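Local atomic coordinates of glutathione S-transferase family protein (Pseudomonas putida, PDB entry 3PR8), a protein that probably conjugates reduced glutathione to a wide range of hydrophobic electrophiles, as a glutathione transferase of the GST superfamily. Residues 6-11 / 48-53; 125-130 / 173-178. All coordinates share one frame; numbering follows the deposited sequence. Where two conformers were deposited one is given.

Interaction 1: residues 6-11 / 48-53; sequences YGFSVS and GKVPVL. With GSH (glutathione), chain E.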
loop_
_atom_site.group_PDB
_atom_site.type_symbol
_atom_site.label_atom_id
_atom_site.label_comp_id
_atom_site.label_asym_id
_atom_site.label_seq_id
_atom_site.Cartn_x
_atom_site.Cartn_y
_atom_site.Cartn_z
ATOM N N TYR A 6 15.730 -11.182 4.796
ATOM C CA TYR A 6 15.239 -12.462 4.307
ATOM C C TYR A 6 14.558 -12.262 2.970
ATOM O O TYR A 6 13.655 -11.409 2.832
ATOM C CB TYR A 6 14.172 -13.039 5.243
ATOM C CG TYR A 6 14.726 -13.632 6.516
ATOM C CD1 TYR A 6 15.464 -12.852 7.414
ATOM C CD2 TYR A 6 14.512 -14.973 6.819
ATOM C CE1 TYR A 6 15.987 -13.414 8.590
ATOM C CE2 TYR A 6 15.026 -15.533 7.989
ATOM C CZ TYR A 6 15.757 -14.755 8.856
ATOM O OH TYR A 6 16.245 -15.318 10.025
ATOM N N GLY A 7 14.950 -13.064 1.997
ATOM C CA GLY A 7 14.291 -13.012 0.693
ATOM C C GLY A 7 15.195 -13.635 -0.357
ATOM O O GLY A 7 15.986 -14.514 -0.058
ATOM N N PHE A 8 15.046 -13.214 -1.599
ATOM C CA PHE A 8 15.867 -13.780 -2.646
ATOM C C PHE A 8 16.143 -12.719 -3.688
ATOM O O PHE A 8 15.328 -11.810 -3.851
ATOM C CB PHE A 8 15.209 -15.025 -3.236
ATOM C CG PHE A 8 13.833 -14.784 -3.816
ATOM C CD1 PHE A 8 12.723 -14.642 -2.982
ATOM C CD2 PHE A 8 13.653 -14.739 -5.191
ATOM C CE1 PHE A 8 11.452 -14.438 -3.536
ATOM C CE2 PHE A 8 12.394 -14.529 -5.743
ATOM C CZ PHE A 8 11.297 -14.378 -4.913
ATOM N N SER A 9 17.292 -12.816 -4.362
ATOM C CA SER A 9 17.748 -11.696 -5.199
ATOM C C SER A 9 16.998 -11.530 -6.520
ATOM O O SER A 9 17.243 -10.559 -7.242
ATOM C CB SER A 9 19.251 -11.759 -5.445
ATOM O OG SER A 9 19.960 -11.573 -4.238
ATOM N N VAL A 10 16.110 -12.466 -6.856
ATOM C CA VAL A 10 15.221 -12.262 -7.996
ATOM C C VAL A 10 13.986 -11.405 -7.626
ATOM O O VAL A 10 13.340 -10.822 -8.531
ATOM C CB VAL A 10 14.826 -13.608 -8.656
ATOM C CG1 VAL A 10 14.036 -13.383 -9.949
ATOM C CG2 VAL A 10 16.095 -14.414 -8.964
ATOM N N SER A 11 13.702 -11.266 -6.320
ATOM C CA SER A 11 12.570 -10.445 -5.855
ATOM C C SER A 11 12.830 -8.942 -6.040
ATOM O O SER A 11 13.828 -8.403 -5.561
ATOM C CB SER A 11 12.235 -10.712 -4.370
ATOM O OG SER A 11 11.329 -9.686 -3.930
ATOM N N GLY A 48 3.164 -14.238 3.943
ATOM C CA GLY A 48 4.026 -15.074 3.113
ATOM C C GLY A 48 4.841 -14.301 2.087
ATOM O O GLY A 48 5.376 -14.904 1.142
ATOM N N LYS A 49 4.956 -12.985 2.296
ATOM C CA LYS A 49 5.619 -12.067 1.352
ATOM C C LYS A 49 7.100 -11.922 1.682
ATOM O O LYS A 49 7.534 -12.102 2.820
ATOM C CB LYS A 49 4.998 -10.655 1.421
ATOM C CG LYS A 49 3.477 -10.558 1.121
ATOM C CD LYS A 49 3.176 -10.999 -0.286
ATOM C CE LYS A 49 1.708 -10.877 -0.591
ATOM N NZ LYS A 49 1.367 -11.415 -1.915
ATOM N N VAL A 50 7.855 -11.557 0.660
ATOM C CA VAL A 50 9.263 -11.275 0.771
ATOM C C VAL A 50 9.390 -9.787 0.387
ATOM O O VAL A 50 8.666 -9.322 -0.477
ATOM C CB VAL A 50 9.986 -12.181 -0.271
ATOM C CG1 VAL A 50 11.261 -11.536 -0.785
ATOM C CG2 VAL A 50 10.144 -13.627 0.283
ATOM N N PRO A 51 10.300 -9.024 1.005
ATOM C CA PRO A 51 11.343 -9.314 1.975
ATOM C C PRO A 51 10.848 -9.208 3.419
ATOM O O PRO A 51 9.765 -8.661 3.692
ATOM C CB PRO A 51 12.369 -8.223 1.701
ATOM C CG PRO A 51 11.491 -7.023 1.289
ATOM C CD PRO A 51 10.376 -7.632 0.511
ATOM N N VAL A 52 11.651 -9.733 4.339
ATOM C CA VAL A 52 11.425 -9.547 5.763
ATOM C C VAL A 52 12.736 -9.061 6.362
ATOM O O VAL A 52 13.801 -9.547 5.985
ATOM C CB VAL A 52 10.982 -10.862 6.445
ATOM C CG1 VAL A 52 10.719 -10.622 7.931
ATOM C CG2 VAL A 52 9.699 -11.351 5.831
ATOM N N LEU A 53 12.665 -8.110 7.285
ATOM C CA LEU A 53 13.857 -7.628 7.983
ATOM C C LEU A 53 13.826 -8.179 9.389
ATOM O O LEU A 53 12.847 -7.969 10.109
ATOM C CB LEU A 53 13.879 -6.099 8.029
ATOM C CG LEU A 53 15.145 -5.436 8.640
ATOM C CD1 LEU A 53 16.362 -5.551 7.707
ATOM C CD2 LEU A 53 14.884 -3.993 8.962
HETATM N N1 GSH E . 3.314 -6.115 -0.072
HETATM C CA1 GSH E . 4.573 -6.847 -0.098
HETATM C C1 GSH E . 5.686 -5.857 0.079
HETATM O O11 GSH E . 6.866 -6.190 0.467
HETATM O O12 GSH E . 5.403 -4.684 -0.196
HETATM C CB1 GSH E . 4.666 -7.546 -1.463
HETATM C CG1 GSH E . 6.046 -8.112 -1.757
HETATM C CD1 GSH E . 5.942 -9.264 -2.724
HETATM O OE1 GSH E . 4.772 -9.485 -3.478
HETATM N N2 GSH E . 6.997 -10.074 -2.800
HETATM C CA2 GSH E . 6.955 -11.222 -3.702
HETATM C C2 GSH E . 6.558 -12.467 -2.970
HETATM O O2 GSH E . 6.674 -12.468 -1.586
HETATM C CB2 GSH E . 8.321 -11.458 -4.317
HETATM S SG2 GSH E . 8.830 -10.032 -5.297
HETATM N N3 GSH E . 6.119 -13.516 -3.672
HETATM C CA3 GSH E . 5.922 -14.816 -3.043
HETATM C C3 GSH E . 4.489 -15.091 -2.643
HETATM O O31 GSH E . 4.188 -16.211 -2.172
HETATM O O32 GSH E . 3.592 -14.220 -2.770
#
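Tyr6 and Val52 form an antiparallel hydrogen-bonded pair: Tyr6 N gives a nearly straight bond (170° at the hydrogen) to Val52 O at 2.8 Å, and Val52 N returns one to a lone pair of Tyr6 O at 3.0 Å. Their side chains leave the sheet on the same face, CB against CB, while the Tyr6 ring runs on to Glu54, which its hydroxyl meets. Tyr6 O also receives a CA-H contact from Pro51, whose CA lies 3.2 Å away. The peptide bond before Pro51 is cis, the cis-proline of the thioredoxin fold. One residue earlier, Val50 turns its side chain toward segment 6-11. With CG1 roughly anti to the backbone N (chi1 150°), that methyl sits 3.7 Å from Gly7 CA and 3.6 Å from Ser11 OG. Phe8 CE1 comes to 4.0 Å from Val50 CG1, the Phe8 and Val50 side chains crossing at about a right angle. A CB on Gly7 would collide with this methyl, and the Gly7 backbone angles by themselves call for glycine. The backbone of Val50 grips glutathione at two points, Val50 N donating to O2 at 2.7 Å and Val50 O accepting from N2 at 3.0 Å. Tyr14 N occupies Ser11 OG as the N-cap bond of helix 12-23. Val50 thus packs its side chain against Gly7, Phe8 and Ser11 while its N-H and C=O bind glutathione like a neighbouring strand.

Interaction 2: residues 125-130 / 173-178; sequences KARADL and VLNIDF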
loop_
_atom_site.group_PDB
_atom_site.type_symbol
_atom_site.label_atom_id
_atom_site.label_comp_id
_atom_site.label_asym_id
_atom_site.label_seq_id
_atom_site.Cartn_x
_atom_site.Cartn_y
_atom_site.Cartn_z
ATOM N N LYS A 125 -8.001 -5.536 -17.075
ATOM C CA LYS A 125 -7.884 -4.713 -15.886
ATOM C C LYS A 125 -6.452 -4.191 -15.717
ATOM O O LYS A 125 -6.248 -3.013 -15.363
ATOM C CB LYS A 125 -8.344 -5.495 -14.656
ATOM C CG LYS A 125 -8.359 -4.699 -13.353
ATOM C CD LYS A 125 -9.436 -3.626 -13.349
ATOM C CE LYS A 125 -9.872 -3.289 -11.927
ATOM N NZ LYS A 125 -10.516 -1.962 -11.875
ATOM N N ALA A 126 -5.459 -5.046 -15.980
ATOM C CA ALA A 126 -4.074 -4.618 -15.883
ATOM C C ALA A 126 -3.781 -3.477 -16.822
ATOM O O ALA A 126 -3.122 -2.527 -16.428
ATOM C CB ALA A 126 -3.087 -5.774 -16.118
ATOM N N ARG A 127 -4.230 -3.582 -18.069
ATOM C CA ARG A 127 -4.030 -2.500 -19.043
ATOM C C ARG A 127 -4.568 -1.157 -18.542
ATOM O O ARG A 127 -3.867 -0.141 -18.576
ATOM C CB ARG A 127 -4.676 -2.852 -20.390
ATOM C CG ARG A 127 -4.356 -1.825 -21.483
ATOM C CD ARG A 127 -5.121 -2.123 -22.786
ATOM N NE ARG A 127 -4.928 -3.504 -23.208
ATOM C CZ ARG A 127 -4.117 -3.892 -24.193
ATOM N NH1 ARG A 127 -3.418 -2.995 -24.883
ATOM N NH2 ARG A 127 -4.016 -5.179 -24.488
ATOM N N ALA A 128 -5.813 -1.154 -18.067
ATOM C CA ALA A 128 -6.438 0.079 -17.611
ATOM C C ALA A 128 -5.732 0.627 -16.381
ATOM O O ALA A 128 -5.463 1.825 -16.280
ATOM C CB ALA A 128 -7.913 -0.148 -17.315
ATOM N N ASP A 129 -5.428 -0.259 -15.448
ATOM C CA ASP A 129 -4.776 0.158 -14.208
ATOM C C ASP A 129 -3.370 0.726 -14.453
ATOM O O ASP A 129 -2.961 1.727 -13.816
ATOM C CB ASP A 129 -4.713 -1.033 -13.256
ATOM C CG ASP A 129 -6.062 -1.368 -12.643
ATOM O OD1 ASP A 129 -7.020 -0.545 -12.707
ATOM O OD2 ASP A 129 -6.147 -2.448 -12.053
ATOM N N LEU A 130 -2.640 0.120 -15.390
ATOM C CA LEU A 130 -1.285 0.575 -15.713
ATOM C C LEU A 130 -1.297 1.899 -16.461
ATOM O O LEU A 130 -0.540 2.797 -16.155
ATOM C CB LEU A 130 -0.507 -0.496 -16.471
ATOM C CG LEU A 130 -0.015 -1.648 -15.579
ATOM C CD1 LEU A 130 0.322 -2.850 -16.452
ATOM C CD2 LEU A 130 1.208 -1.190 -14.732
ATOM N N VAL A 173 3.057 -8.375 -22.987
ATOM C CA VAL A 173 1.701 -8.865 -22.739
ATOM C C VAL A 173 0.620 -7.956 -23.308
ATOM O O VAL A 173 -0.421 -8.438 -23.743
ATOM C CB VAL A 173 1.435 -9.022 -21.194
ATOM C CG1 VAL A 173 -0.009 -9.428 -20.917
ATOM C CG2 VAL A 173 2.398 -10.001 -20.570
ATOM N N LEU A 174 0.845 -6.647 -23.274
ATOM C CA LEU A 174 -0.232 -5.701 -23.540
ATOM C C LEU A 174 -0.065 -4.849 -24.796
ATOM O O LEU A 174 -0.916 -4.017 -25.080
ATOM C CB LEU A 174 -0.453 -4.799 -22.313
ATOM C CG LEU A 174 -0.585 -5.455 -20.934
ATOM C CD1 LEU A 174 -0.552 -4.381 -19.843
ATOM C CD2 LEU A 174 -1.853 -6.327 -20.770
ATOM N N ASN A 175 1.028 -5.047 -25.525
ATOM C CA ASN A 175 1.306 -4.273 -26.741
ATOM C C ASN A 175 1.440 -2.767 -26.513
ATOM O O ASN A 175 1.036 -1.958 -27.370
ATOM C CB ASN A 175 0.232 -4.535 -27.812
ATOM C CG ASN A 175 -0.214 -5.985 -27.851
ATOM O OD1 ASN A 175 -1.383 -6.288 -27.612
ATOM N ND2 ASN A 175 0.719 -6.891 -28.138
ATOM N N ILE A 176 1.995 -2.378 -25.372
ATOM C CA ILE A 176 2.178 -0.973 -25.051
ATOM C C ILE A 176 3.552 -0.756 -24.445
ATOM O O ILE A 176 3.934 -1.443 -23.496
ATOM C CB ILE A 176 1.131 -0.486 -24.032
ATOM C CG1 ILE A 176 -0.281 -0.745 -24.544
ATOM C CG2 ILE A 176 1.343 1.006 -23.699
ATOM C CD1 ILE A 176 -1.352 -0.536 -23.490
ATOM N N ASP A 177 4.295 0.191 -25.010
ATOM C CA ASP A 177 5.569 0.605 -24.440
ATOM C C ASP A 177 5.316 1.876 -23.641
ATOM O O ASP A 177 5.332 2.977 -24.197
ATOM C CB ASP A 177 6.608 0.846 -25.550
ATOM C CG ASP A 177 8.014 1.079 -25.013
ATOM O OD1 ASP A 177 8.183 1.538 -23.853
ATOM O OD2 ASP A 177 8.974 0.824 -25.777
ATOM N N PHE A 178 5.077 1.724 -22.336
ATOM C CA PHE A 178 4.806 2.873 -21.484
ATOM C C PHE A 178 5.954 3.879 -21.501
ATOM O O PHE A 178 5.728 5.067 -21.460
ATOM C CB PHE A 178 4.517 2.442 -20.020
ATOM C CG PHE A 178 3.387 1.464 -19.887
ATOM C CD1 PHE A 178 2.070 1.869 -20.048
ATOM C CD2 PHE A 178 3.639 0.133 -19.625
ATOM C CE1 PHE A 178 1.033 0.964 -19.936
ATOM C CE2 PHE A 178 2.592 -0.783 -19.503
ATOM C CZ PHE A 178 1.297 -0.364 -19.671
#
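Leu174 O, at the end of helix 154-174, receives Arg127 NH1 at 2.7 Å, a weak bond with an N-H...O angle of only 117°. The Arg127 chain leaves helix 120-140 extended, CG anti to the backbone N (chi1 -173°), and bends at chi3 (-52°), which brings the guanidinium across to the other segment. There Leu174 CB lies over one face of the flat group, offset toward its rim. Ile176 CD1 fits into the bend, 3.8 Å from Arg127 CG and 3.5 Å from Arg127 NH1, so the arginine makes apolar as well as polar contact. Shortened to an alanine here, the side chain would probably leave Leu174 O without this donor and open a gap beside Ile176 CD1. One turn along the helix, Leu130 faces the same segment. Its CD1 meets Leu174 CD1 at 3.8 Å, the side chains crossing at about a right angle, and its CB approaches Phe178 CZ at 3.7 Å. The Phe178 ring has Ile176 CG2 over one face, offset toward the rim, and also stacks with Phe134 of helix 120-140. Leu130 reaches Ile101 and Ala105 of helix 84-106 as well, joining three parts of the all-helical C-terminal domain. Asn175 has positive phi where the chain leaves helical geometry. Leu130, Leu174 and Phe178 are buried while Arg127 is partly exposed, and its cationic guanidinium, set at the C-terminal end of helix 154-174 where carbonyls point outward, probably sits favourably against the helix dipole.

Overall arrangement
Interaction 1 closes in the chain before interaction 2 opens, and each belongs to a different part of the GST fold. Segments 6-11 and 48-53 lie on adjacent antiparallel strands, 4-7 and 52-55, in the mixed four-stranded sheet of the thioredoxin-like N-terminal domain; segments 125-130 and 173-178 belong to the helical C-terminal domain. Their centres are 26 Å apart and their nearest atoms about 15 Å, without touching. Helix 84-106 lies between in sequence: it packs on Leu130 and ends in Arg106, a glutathione-binding residue near Ser11. Interaction 1 shapes the glutathione site through Ser11, Lys49 and Val50, whereas interaction 2 joins helix 120-140 to the end of helix 154-174 and the loop after it, away from that site.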